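Local coordinates for RagA protein (Porphyromonas gingivalis, PDB 6SLN), which probably imports peptides across the outer membrane as a TonB-dependent receptor, and is found here with a peptide bound, at residues 469-475 with 488-494; 136-140 with 343-347; 789-793 with 838-842. One frame throughout, in Å; residues are numbered along the deposited sequence.

Interaction 1: 469-475 with 488-494; sequences TRTSSKR and ERRERAY
Arg470 and Glu491 form a salt bridge across this strand pair: the guanidinium comes end-on, NH1 and NH2 both donating to one carboxylate oxygen, with Arg470 NH2 2.8 Å from Glu491 OE1. The two flat groups stand 88° apart. Bends at chi2 (-75°) and chi3 curl this arginine back toward the neighbouring strand, where Arg470 NH1 also reaches Arg492 O at 2.9 Å from above the carbonyl plane; Thr471 N meets that oxygen from the opposite face. Glu491 OE2 accepts from Ser472 OG at 2.7 Å and from Arg489 NE, so both strands grip the carboxylate. Arg489 also bonds Met546 O and an acidic side chain of another protein's chain. Strands 456-475 and 487-510 form an antiparallel hairpin of the receptor's beta barrel, in unbroken register from Thr469 opposite Tyr494 to Arg475 opposite Glu488. On the face bearing these end pairs, Arg475 and Glu488 lie side by side, Arg475 NE and NH2 sharing Glu488 OE1, with NE at 2.9 Å. A water links Thr471 OG1, Arg492 NH1 and Tyr494 OH, while Arg492 NE pairs with Glu561. Tyr494 turns its ring edge to Thr471 OG1, which lies 3.9 Å from Tyr494 CE1. Back on the Glu491 face, Arg470 CD packs on Ala493 CB at 3.8 Å, and Ala493 touches Ala493 of the second subunit.

Interaction 2: 136-140 with 343-347; sequences GDPTA and PANFK
Pro138 and Asn345 are the residues whose CA atoms lie nearest, 5.2 Å apart, where a type I beta turn running from Asp137 to Ala140 is laid against the start of strand 345-360. The contact illustrates how a plug domain is seated in a TonB-dependent receptor: a loop between plug strands 129-132 and 143-146 packs against the barrel wall. Pro138 leads, its CB directed at the strand and its ring spread along three successive residues. Pro138 CD meets Ala344 CB at 3.6 Å, CG lies over Asn345 CA at 3.8 Å, and CB faces the backbone N of Phe346. Ala344 in turn points its methyl back at the turn, touching Asp137 as well as the proline, whereas the CB of Asn345 points away from the turn.

The turn is held in shape from within. Asp137 OD1 accepts from Thr139 N at 2.8 Å, which makes an Asx turn, and also from Thr139 OG1, which comes from above the carboxylate plane; Ala140 N closes the beta turn on Asp137 O. Barrel-side partners add to this, since Thr139 OG1 also bonds Ser378 OG and Asp137 OD2 accepts from Ala379 N. With chi1 at 62°, Thr139 OG1 sits between its own N and carbonyl carbon, turned to the aspartate, and the methyl is left for the strand. That methyl, Thr139 CG2, lies near Asn345 O and meets the Phe346 ring at its edge, 4.1 Å from CD2.

Interaction 3: 789-793 with 838-842; sequences YPNSF and KSVTP
A short antiparallel bridge joins the start of strand 792-802, part of a small sheet separate from the barrel wall, to the corner where the chain leaves strand 833-836 for barrel strand 844-853. Ser792 and Ser839 face each other as a non-hydrogen-bonded pair with diverging side chains, and a backbone bond flanks them on either side. Val840 N donates almost straight to Asn791 O at 2.9 Å (176°), while Phe793 N makes a longer bond of 3.3 Å to Lys838 O. Val840 points toward segment 789-793 and contributes the largest share of the packing. Val840 CG2 rests over one face of the Phe793 ring, 4.0 Å from the centroid, in a CH-pi contact displaced toward the rim, and its CG1, anti to the backbone N (chi1 -165°), meets Phe793 CZ at 3.9 Å. At the other end of the bridge Pro790 CG touches Ser839 OG at 3.7 Å. Trp870 and Ile872 of barrel strand 857-873 pack on Phe793. Asn791, Val840 and Thr841 each touch a polar side chain of the bound peptide, and Thr841 also meets Gln130 of the plug, an arrangement consistent with a peptide-binding site of a TonB-dependent receptor formed between small-sheet strands, loops and plug.

How the interactions relate
The three contacts follow one another along the chain in segment pairs that do not interleave: interaction 2 closes before interaction 1 opens, and interaction 1 before interaction 3. Interactions 1 and 2 both reach the barrel wall, their centres about 18 Å apart and nearest atoms about 10 Å apart; one pairs neighbouring wall strands near the subunit interface, the other seats the plug against strand 345-360. Interaction 3 lies on the opposite side of the chain's centre from interaction 1, about 41 Å away between centres, and about 30 Å from interaction 2, again between centres. Wall, plug and peptide-binding region are thus each represented: segment 136-140 meets the wall, while nearby strand 129-132 touches 838-842.

Interaction 1: 469-475 with 488-494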
ATOM      1  N   THR A 469       3.286 -10.477   3.947  1.00 33.99           N
ATOM      2  CA  THR A 469       4.620  -9.935   4.067  1.00 28.98           C
ATOM      3  C   THR A 469       4.554  -8.427   3.953  1.00 31.28           C
ATOM      4  O   THR A 469       3.910  -7.892   3.045  1.00 42.77           O
ATOM      5  CB  THR A 469       5.529 -10.502   2.986  1.00 32.90           C
ATOM      6  OG1 THR A 469       5.390 -11.927   2.980  1.00 41.78           O
ATOM      7  CG2 THR A 469       6.982 -10.105   3.244  1.00 26.40           C
ATOM      8  N   ARG A 470       5.210  -7.756   4.877  1.00 29.07           N
ATOM      9  CA  ARG A 470       5.411  -6.322   4.803  1.00 38.17           C
ATOM     10  C   ARG A 470       6.898  -6.071   4.610  1.00 40.53           C
ATOM     11  O   ARG A 470       7.736  -6.614   5.346  1.00 34.23           O
ATOM     12  CB  ARG A 470       4.896  -5.627   6.068  1.00 35.19           C
ATOM     13  CG  ARG A 470       3.362  -5.596   6.143  1.00 25.57           C
ATOM     14  CD  ARG A 470       2.817  -4.565   5.182  1.00 25.27           C
ATOM     15  NE  ARG A 470       2.894  -3.218   5.736  1.00 26.51           N
ATOM     16  CZ  ARG A 470       3.892  -2.363   5.492  1.00 36.12           C
ATOM     17  NH1 ARG A 470       4.895  -2.714   4.694  1.00 35.76           N
ATOM     18  NH2 ARG A 470       3.889  -1.147   6.030  1.00 29.14           N
ATOM     19  N   THR A 471       7.229  -5.294   3.600  1.00 38.14           N
ATOM     20  CA  THR A 471       8.595  -4.851   3.431  1.00 33.47           C
ATOM     21  C   THR A 471       8.598  -3.344   3.530  1.00 37.14           C
ATOM     22  O   THR A 471       7.604  -2.675   3.214  1.00 40.04           O
ATOM     23  CB  THR A 471       9.201  -5.295   2.103  1.00 25.73           C
ATOM     24  OG1 THR A 471       8.491  -4.676   1.022  1.00 33.76           O
ATOM     25  CG2 THR A 471       9.098  -6.773   1.994  1.00 25.92           C
ATOM     26  N   SER A 472       9.727  -2.832   3.997  1.00 36.64           N
ATOM     27  CA  SER A 472       9.886  -1.424   4.289  1.00 33.36           C
ATOM     28  C   SER A 472      11.257  -1.024   3.805  1.00 33.79           C
ATOM     29  O   SER A 472      12.237  -1.724   4.070  1.00 44.51           O
ATOM     30  CB  SER A 472       9.739  -1.150   5.787  1.00 29.76           C
ATOM     31  OG  SER A 472       9.767   0.241   5.990  1.00 32.91           O
ATOM     32  N   SER A 473      11.327   0.089   3.100  1.00 36.55           N
ATOM     33  CA  SER A 473      12.576   0.501   2.490  1.00 40.57           C
ATOM     34  C   SER A 473      12.664   2.020   2.542  1.00 40.22           C
ATOM     35  O   SER A 473      11.671   2.717   2.302  1.00 40.01           O
ATOM     36  CB  SER A 473      12.671  -0.033   1.050  1.00 44.31           C
ATOM     37  OG  SER A 473      13.377   0.864   0.211  1.00 54.38           O
ATOM     38  N   LYS A 474      13.852   2.532   2.861  1.00 42.25           N
ATOM     39  CA  LYS A 474      14.033   3.964   3.024  1.00 44.09           C
ATOM     40  C   LYS A 474      15.269   4.438   2.277  1.00 45.87           C
ATOM     41  O   LYS A 474      16.257   3.710   2.148  1.00 49.10           O
ATOM     42  CB  LYS A 474      14.154   4.352   4.515  1.00 49.35           C
ATOM     43  CG  LYS A 474      12.816   4.419   5.244  1.00 45.22           C
ATOM     44  CD  LYS A 474      12.968   5.050   6.599  1.00 43.07           C
ATOM     45  CE  LYS A 474      12.349   4.174   7.652  1.00 47.01           C
ATOM     46  NZ  LYS A 474      12.037   4.957   8.870  1.00 48.40           N
ATOM     47  N   ARG A 475      15.187   5.668   1.782  1.00 42.85           N
ATOM     48  CA  ARG A 475      16.339   6.453   1.338  1.00 44.68           C
ATOM     49  C   ARG A 475      16.496   7.596   2.342  1.00 36.17           C
ATOM     50  O   ARG A 475      15.717   8.553   2.324  1.00 38.39           O
ATOM     51  CB  ARG A 475      16.125   6.978  -0.078  1.00 46.89           C
ATOM     52  CG  ARG A 475      17.292   6.773  -0.981  1.00 46.71           C
ATOM     53  CD  ARG A 475      17.118   7.338  -2.417  1.00 64.44           C
ATOM     54  NE  ARG A 475      15.989   6.767  -3.164  1.00 74.68           N
ATOM     55  CZ  ARG A 475      15.874   5.500  -3.567  1.00 78.31           C
ATOM     56  NH1 ARG A 475      16.823   4.607  -3.309  1.00 75.92           N
ATOM     57  NH2 ARG A 475      14.784   5.124  -4.230  1.00 81.13           N
ATOM     58  N   GLU A 488      13.408   9.226   0.917  1.00 39.25           N
ATOM     59  CA  GLU A 488      12.359   8.476   0.249  1.00 45.04           C
ATOM     60  C   GLU A 488      12.020   7.248   1.084  1.00 31.55           C
ATOM     61  O   GLU A 488      12.815   6.762   1.893  1.00 30.13           O
ATOM     62  CB  GLU A 488      12.773   8.071  -1.189  1.00 52.62           C
ATOM     63  CG  GLU A 488      13.617   9.146  -1.914  1.00 63.91           C
ATOM     64  CD  GLU A 488      13.726   8.948  -3.433  1.00 77.64           C
ATOM     65  OE1 GLU A 488      13.410   7.846  -3.935  1.00 80.03           O
ATOM     66  OE2 GLU A 488      14.141   9.905  -4.129  1.00 82.01           O
ATOM     67  N   ARG A 489      10.834   6.722   0.854  1.00 26.88           N
ATOM     68  CA  ARG A 489      10.407   5.563   1.611  1.00 28.52           C
ATOM     69  C   ARG A 489       9.422   4.801   0.747  1.00 34.58           C
ATOM     70  O   ARG A 489       8.640   5.415   0.018  1.00 34.97           O
ATOM     71  CB  ARG A 489       9.763   5.990   2.923  1.00 33.12           C
ATOM     72  CG  ARG A 489       9.246   4.838   3.737  1.00 45.02           C
ATOM     73  CD  ARG A 489       8.728   5.302   5.071  1.00 35.95           C
ATOM     74  NE  ARG A 489       8.498   4.188   5.980  1.00 35.33           N
ATOM     75  CZ  ARG A 489       8.151   4.341   7.254  1.00 38.33           C
ATOM     76  NH1 ARG A 489       8.000   5.566   7.751  1.00 37.57           N
ATOM     77  NH2 ARG A 489       7.945   3.275   8.021  1.00 29.85           N
ATOM     78  N   ARG A 490       9.477   3.470   0.816  1.00 29.79           N
ATOM     79  CA  ARG A 490       8.570   2.616   0.054  1.00 26.52           C
ATOM     80  C   ARG A 490       8.075   1.514   0.975  1.00 30.84           C
ATOM     81  O   ARG A 490       8.859   0.921   1.722  1.00 32.11           O
ATOM     82  CB  ARG A 490       9.253   2.027  -1.205  1.00 29.43           C
ATOM     83  CG  ARG A 490       8.532   0.829  -1.857  1.00 30.20           C
ATOM     84  CD  ARG A 490       8.686   0.801  -3.389  1.00 38.81           C
ATOM     85  NE  ARG A 490      10.060   0.996  -3.836  1.00 55.59           N
ATOM     86  CZ  ARG A 490      11.071   0.158  -3.590  1.00 78.26           C
ATOM     87  NH1 ARG A 490      10.877  -0.958  -2.892  1.00 82.78           N
ATOM     88  NH2 ARG A 490      12.297   0.441  -4.031  1.00 84.52           N
ATOM     89  N   GLU A 491       6.772   1.274   0.952  1.00 24.92           N
ATOM     90  CA  GLU A 491       6.159   0.241   1.768  1.00 28.37           C
ATOM     91  C   GLU A 491       5.345  -0.695   0.882  1.00 36.02           C
ATOM     92  O   GLU A 491       4.625  -0.253  -0.031  1.00 32.19           O
ATOM     93  CB  GLU A 491       5.257   0.849   2.844  1.00 29.99           C
ATOM     94  CG  GLU A 491       5.960   1.820   3.716  1.00 30.39           C
ATOM     95  CD  GLU A 491       6.654   1.145   4.866  1.00 36.06           C
ATOM     96  OE1 GLU A 491       6.264   0.015   5.217  1.00 33.45           O
ATOM     97  OE2 GLU A 491       7.588   1.756   5.429  1.00 38.20           O
ATOM     98  N   ARG A 492       5.426  -1.985   1.179  1.00 24.90           N
ATOM     99  CA  ARG A 492       4.814  -2.983   0.328  1.00 29.81           C
ATOM    100  C   ARG A 492       4.095  -4.003   1.180  1.00 32.29           C
ATOM    101  O   ARG A 492       4.526  -4.321   2.297  1.00 39.07           O
ATOM    102  CB  ARG A 492       5.854  -3.704  -0.534  1.00 32.95           C
ATOM    103  CG  ARG A 492       6.117  -3.028  -1.848  1.00 29.41           C
ATOM    104  CD  ARG A 492       7.348  -3.582  -2.417  1.00 36.88           C
ATOM    105  NE  ARG A 492       7.739  -2.895  -3.639  1.00 51.09           N
ATOM    106  CZ  ARG A 492       8.915  -3.084  -4.223  1.00 45.97           C
ATOM    107  NH1 ARG A 492       9.775  -3.927  -3.675  1.00 40.28           N
ATOM    108  NH2 ARG A 492       9.222  -2.440  -5.341  1.00 38.92           N
ATOM    109  N   ALA A 493       3.024  -4.555   0.615  1.00 28.66           N
ATOM    110  CA  ALA A 493       2.253  -5.593   1.280  1.00 25.05           C
ATOM    111  C   ALA A 493       1.975  -6.681   0.268  1.00 29.16           C
ATOM    112  O   ALA A 493       1.378  -6.409  -0.777  1.00 37.42           O
ATOM    113  CB  ALA A 493       0.950  -5.036   1.854  1.00 29.77           C
ATOM    114  N   TYR A 494       2.422  -7.898   0.576  1.00 35.16           N
ATOM    115  CA  TYR A 494       2.283  -9.074  -0.276  1.00 26.62           C
ATOM    116  C   TYR A 494       1.340 -10.046   0.405  1.00 28.68           C
ATOM    117  O   TYR A 494       1.392 -10.196   1.636  1.00 31.64           O
ATOM    118  CB  TYR A 494       3.631  -9.802  -0.482  1.00 37.05           C
ATOM    119  CG  TYR A 494       4.775  -9.029  -1.118  1.00 38.78           C
ATOM    120  CD1 TYR A 494       5.544  -8.131  -0.382  1.00 41.43           C
ATOM    121  CD2 TYR A 494       5.130  -9.254  -2.442  1.00 27.50           C
ATOM    122  CE1 TYR A 494       6.605  -7.445  -0.975  1.00 45.44           C
ATOM    123  CE2 TYR A 494       6.185  -8.581  -3.033  1.00 25.75           C
ATOM    124  CZ  TYR A 494       6.914  -7.677  -2.304  1.00 41.60           C
ATOM    125  OH  TYR A 494       7.949  -7.012  -2.913  1.00 42.19           O
TER
HETATM  126  O   HOH W   1       9.783  -5.289  -1.474  1.00 36.29           O

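Interaction 2: 136-140 with 343-347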
ATOM      1  N   GLY A 136      25.389 -18.089  -2.819  1.00 52.86           N
ATOM      2  CA  GLY A 136      25.549 -18.330  -1.401  1.00 49.64           C
ATOM      3  C   GLY A 136      24.737 -17.405  -0.548  1.00 45.20           C
ATOM      4  O   GLY A 136      24.793 -17.466   0.681  1.00 44.48           O
ATOM      5  N   ASP A 137      23.994 -16.524  -1.199  1.00 45.05           N
ATOM      6  CA  ASP A 137      23.057 -15.653  -0.518  1.00 46.38           C
ATOM      7  C   ASP A 137      22.136 -16.475   0.395  1.00 49.96           C
ATOM      8  O   ASP A 137      21.544 -17.462  -0.061  1.00 51.25           O
ATOM      9  CB  ASP A 137      22.261 -14.898  -1.576  1.00 36.57           C
ATOM     10  CG  ASP A 137      21.330 -13.881  -0.993  1.00 37.37           C
ATOM     11  OD1 ASP A 137      20.442 -14.279  -0.185  1.00 37.77           O
ATOM     12  OD2 ASP A 137      21.468 -12.695  -1.385  1.00 39.72           O
ATOM     13  N   PRO A 138      21.997 -16.108   1.672  1.00 48.31           N
ATOM     14  CA  PRO A 138      21.210 -16.950   2.593  1.00 46.05           C
ATOM     15  C   PRO A 138      19.777 -17.160   2.150  1.00 51.29           C
ATOM     16  O   PRO A 138      19.158 -18.141   2.575  1.00 53.26           O
ATOM     17  CB  PRO A 138      21.269 -16.186   3.923  1.00 47.32           C
ATOM     18  CG  PRO A 138      22.353 -15.211   3.766  1.00 49.06           C
ATOM     19  CD  PRO A 138      22.471 -14.877   2.315  1.00 46.75           C
ATOM     20  N   THR A 139      19.229 -16.277   1.315  1.00 47.89           N
ATOM     21  CA  THR A 139      17.878 -16.447   0.803  1.00 53.57           C
ATOM     22  C   THR A 139      17.858 -17.110  -0.563  1.00 54.76           C
ATOM     23  O   THR A 139      16.853 -17.026  -1.273  1.00 55.09           O
ATOM     24  CB  THR A 139      17.141 -15.109   0.724  1.00 51.63           C
ATOM     25  OG1 THR A 139      17.823 -14.241  -0.183  1.00 45.08           O
ATOM     26  CG2 THR A 139      17.077 -14.458   2.080  1.00 60.51           C
ATOM     27  N   ALA A 140      18.948 -17.754  -0.955  1.00 56.80           N
ATOM     28  CA  ALA A 140      18.967 -18.437  -2.236  1.00 52.16           C
ATOM     29  C   ALA A 140      18.310 -19.806  -2.113  1.00 52.98           C
ATOM     30  O   ALA A 140      18.512 -20.531  -1.128  1.00 55.59           O
ATOM     31  CB  ALA A 140      20.394 -18.580  -2.759  1.00 52.81           C
ATOM     32  N   PRO A 343      24.097  -6.569   2.867  1.00 38.47           N
ATOM     33  CA  PRO A 343      23.390  -7.343   3.887  1.00 39.19           C
ATOM     34  C   PRO A 343      22.457  -8.346   3.260  1.00 43.39           C
ATOM     35  O   PRO A 343      21.770  -8.056   2.278  1.00 41.30           O
ATOM     36  CB  PRO A 343      22.617  -6.278   4.660  1.00 39.94           C
ATOM     37  CG  PRO A 343      23.433  -5.042   4.441  1.00 44.12           C
ATOM     38  CD  PRO A 343      23.839  -5.133   3.012  1.00 42.49           C
ATOM     39  N   ALA A 344      22.469  -9.550   3.820  1.00 44.61           N
ATOM     40  CA  ALA A 344      21.554 -10.594   3.391  1.00 43.13           C
ATOM     41  C   ALA A 344      21.430 -11.582   4.535  1.00 43.89           C
ATOM     42  O   ALA A 344      22.384 -11.809   5.281  1.00 43.97           O
ATOM     43  CB  ALA A 344      22.018 -11.289   2.104  1.00 30.04           C
ATOM     44  N   ASN A 345      20.242 -12.153   4.675  1.00 49.19           N
ATOM     45  CA  ASN A 345      20.032 -13.050   5.791  1.00 48.34           C
ATOM     46  C   ASN A 345      18.667 -13.706   5.652  1.00 45.71           C
ATOM     47  O   ASN A 345      17.791 -13.244   4.911  1.00 38.47           O
ATOM     48  CB  ASN A 345      20.122 -12.319   7.126  1.00 42.42           C
ATOM     49  CG  ASN A 345      19.336 -11.046   7.124  1.00 45.68           C
ATOM     50  OD1 ASN A 345      18.130 -11.063   7.305  1.00 49.72           O
ATOM     51  ND2 ASN A 345      20.012  -9.926   6.887  1.00 54.13           N
ATOM     52  N   PHE A 346      18.510 -14.792   6.390  1.00 33.93           N
ATOM     53  CA  PHE A 346      17.251 -15.484   6.546  1.00 30.36           C
ATOM     54  C   PHE A 346      17.109 -15.743   8.031  1.00 41.27           C
ATOM     55  O   PHE A 346      17.898 -16.504   8.603  1.00 41.19           O
ATOM     56  CB  PHE A 346      17.239 -16.787   5.758  1.00 44.17           C
ATOM     57  CG  PHE A 346      15.884 -17.393   5.611  1.00 48.86           C
ATOM     58  CD1 PHE A 346      15.327 -18.128   6.636  1.00 49.32           C
ATOM     59  CD2 PHE A 346      15.173 -17.229   4.449  1.00 48.19           C
ATOM     60  CE1 PHE A 346      14.090 -18.686   6.501  1.00 49.23           C
ATOM     61  CE2 PHE A 346      13.944 -17.786   4.313  1.00 52.78           C
ATOM     62  CZ  PHE A 346      13.401 -18.519   5.340  1.00 53.45           C
ATOM     63  N   LYS A 347      16.139 -15.086   8.659  1.00 41.88           N
ATOM     64  CA  LYS A 347      15.763 -15.378  10.034  1.00 52.33           C
ATOM     65  C   LYS A 347      14.368 -15.991  10.038  1.00 48.37           C
ATOM     66  O   LYS A 347      13.491 -15.562   9.282  1.00 47.14           O
ATOM     67  CB  LYS A 347      15.793 -14.116  10.919  1.00 58.70           C
ATOM     68  CG  LYS A 347      16.808 -13.054  10.498  1.00 70.78           C
ATOM     69  CD  LYS A 347      17.056 -12.034  11.620  1.00 79.71           C
ATOM     70  CE  LYS A 347      18.024 -10.930  11.181  1.00 80.97           C
ATOM     71  NZ  LYS A 347      17.362  -9.940  10.279  1.00 81.75           N
TER

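Interaction 3: 789-793 with 838-842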
ATOM      1  N   TYR A 789      21.095 -33.004 -30.604  1.00 58.74           N
ATOM      2  CA  TYR A 789      22.066 -32.885 -29.527  1.00 50.28           C
ATOM      3  C   TYR A 789      21.424 -32.361 -28.248  1.00 56.02           C
ATOM      4  O   TYR A 789      20.333 -31.786 -28.282  1.00 66.06           O
ATOM      5  CB  TYR A 789      23.203 -31.939 -29.941  1.00 45.53           C
ATOM      6  CG  TYR A 789      23.850 -32.270 -31.266  1.00 55.04           C
ATOM      7  CD1 TYR A 789      23.428 -31.653 -32.442  1.00 58.92           C
ATOM      8  CD2 TYR A 789      24.892 -33.195 -31.343  1.00 53.35           C
ATOM      9  CE1 TYR A 789      24.024 -31.949 -33.653  1.00 58.59           C
ATOM     10  CE2 TYR A 789      25.497 -33.492 -32.547  1.00 50.23           C
ATOM     11  CZ  TYR A 789      25.063 -32.870 -33.700  1.00 59.91           C
ATOM     12  OH  TYR A 789      25.662 -33.166 -34.908  1.00 66.64           O
ATOM     13  N   PRO A 790      22.092 -32.533 -27.113  1.00 56.51           N
ATOM     14  CA  PRO A 790      21.702 -31.782 -25.911  1.00 45.77           C
ATOM     15  C   PRO A 790      21.949 -30.294 -26.088  1.00 44.75           C
ATOM     16  O   PRO A 790      22.702 -29.857 -26.966  1.00 44.97           O
ATOM     17  CB  PRO A 790      22.603 -32.356 -24.812  1.00 42.66           C
ATOM     18  CG  PRO A 790      23.775 -32.926 -25.559  1.00 45.05           C
ATOM     19  CD  PRO A 790      23.197 -33.465 -26.842  1.00 53.77           C
ATOM     20  N   ASN A 791      21.246 -29.515 -25.262  1.00 43.18           N
ATOM     21  CA  ASN A 791      21.571 -28.106 -25.066  1.00 41.41           C
ATOM     22  C   ASN A 791      23.073 -27.979 -24.883  1.00 55.95           C
ATOM     23  O   ASN A 791      23.638 -28.528 -23.930  1.00 61.51           O
ATOM     24  CB  ASN A 791      20.829 -27.588 -23.830  1.00 39.15           C
ATOM     25  CG  ASN A 791      20.869 -26.077 -23.698  1.00 48.79           C
ATOM     26  OD1 ASN A 791      21.306 -25.375 -24.614  1.00 52.69           O
ATOM     27  ND2 ASN A 791      20.412 -25.568 -22.559  1.00 41.89           N
ATOM     28  N   SER A 792      23.724 -27.312 -25.833  1.00 59.43           N
ATOM     29  CA  SER A 792      25.177 -27.327 -25.922  1.00 57.82           C
ATOM     30  C   SER A 792      25.725 -25.909 -26.048  1.00 59.66           C
ATOM     31  O   SER A 792      24.993 -24.957 -26.335  1.00 59.30           O
ATOM     32  CB  SER A 792      25.648 -28.189 -27.105  1.00 50.33           C
ATOM     33  OG  SER A 792      25.329 -29.554 -26.877  1.00 46.71           O
ATOM     34  N   PHE A 793      27.029 -25.774 -25.802  1.00 56.09           N
ATOM     35  CA  PHE A 793      27.657 -24.464 -25.898  1.00 51.78           C
ATOM     36  C   PHE A 793      27.957 -24.123 -27.356  1.00 51.51           C
ATOM     37  O   PHE A 793      28.044 -24.994 -28.226  1.00 55.11           O
ATOM     38  CB  PHE A 793      28.923 -24.399 -25.031  1.00 48.54           C
ATOM     39  CG  PHE A 793      28.627 -24.227 -23.568  1.00 48.95           C
ATOM     40  CD1 PHE A 793      28.295 -22.971 -23.058  1.00 45.21           C
ATOM     41  CD2 PHE A 793      28.621 -25.320 -22.709  1.00 44.26           C
ATOM     42  CE1 PHE A 793      28.000 -22.801 -21.731  1.00 39.26           C
ATOM     43  CE2 PHE A 793      28.312 -25.153 -21.370  1.00 41.94           C
ATOM     44  CZ  PHE A 793      28.008 -23.887 -20.885  1.00 39.45           C
ATOM     45  N   LYS A 838      30.113 -29.949 -25.400  1.00 47.56           N
ATOM     46  CA  LYS A 838      30.063 -29.806 -23.954  1.00 47.17           C
ATOM     47  C   LYS A 838      28.652 -29.369 -23.618  1.00 48.68           C
ATOM     48  O   LYS A 838      28.155 -28.412 -24.221  1.00 52.78           O
ATOM     49  CB  LYS A 838      31.087 -28.782 -23.462  1.00 51.53           C
ATOM     50  CG  LYS A 838      32.548 -29.137 -23.748  1.00 52.24           C
ATOM     51  CD  LYS A 838      33.472 -27.947 -23.501  1.00 59.90           C
ATOM     52  CE  LYS A 838      34.910 -28.215 -23.944  1.00 58.24           C
ATOM     53  NZ  LYS A 838      35.454 -27.069 -24.756  1.00 55.16           N
ATOM     54  N   SER A 839      27.989 -30.078 -22.698  1.00 53.06           N
ATOM     55  CA  SER A 839      26.554 -29.873 -22.470  1.00 50.18           C
ATOM     56  C   SER A 839      26.309 -28.824 -21.397  1.00 42.52           C
ATOM     57  O   SER A 839      27.010 -28.783 -20.389  1.00 52.83           O
ATOM     58  CB  SER A 839      25.841 -31.174 -22.071  1.00 52.69           C
ATOM     59  OG  SER A 839      26.198 -32.282 -22.881  1.00 59.74           O
ATOM     60  N   VAL A 840      25.283 -27.996 -21.608  1.00 40.37           N
ATOM     61  CA  VAL A 840      25.008 -26.885 -20.706  1.00 45.87           C
ATOM     62  C   VAL A 840      24.378 -27.358 -19.399  1.00 42.14           C
ATOM     63  O   VAL A 840      24.629 -26.768 -18.342  1.00 44.77           O
ATOM     64  CB  VAL A 840      24.136 -25.841 -21.418  1.00 48.60           C
ATOM     65  CG1 VAL A 840      24.146 -24.518 -20.659  1.00 46.74           C
ATOM     66  CG2 VAL A 840      24.664 -25.631 -22.805  1.00 49.97           C
ATOM     67  N   THR A 841      23.582 -28.412 -19.434  1.00 39.28           N
ATOM     68  CA  THR A 841      23.119 -29.060 -18.207  1.00 40.99           C
ATOM     69  C   THR A 841      24.066 -30.205 -17.873  1.00 50.67           C
ATOM     70  O   THR A 841      24.321 -31.050 -18.736  1.00 61.94           O
ATOM     71  CB  THR A 841      21.695 -29.595 -18.377  1.00 40.82           C
ATOM     72  OG1 THR A 841      20.833 -28.569 -18.888  1.00 41.73           O
ATOM     73  CG2 THR A 841      21.129 -30.130 -17.070  1.00 40.28           C
ATOM     74  N   PRO A 842      24.645 -30.253 -16.676  1.00 54.15           N
ATOM     75  CA  PRO A 842      25.701 -31.247 -16.394  1.00 55.65           C
ATOM     76  C   PRO A 842      25.156 -32.662 -16.446  1.00 54.66           C
ATOM     77  O   PRO A 842      24.146 -32.965 -15.797  1.00 64.80           O
ATOM     78  CB  PRO A 842      26.168 -30.881 -14.975  1.00 51.18           C
ATOM     79  CG  PRO A 842      25.805 -29.451 -14.819  1.00 48.91           C
ATOM     80  CD  PRO A 842      24.522 -29.260 -15.596  1.00 52.67           C
TER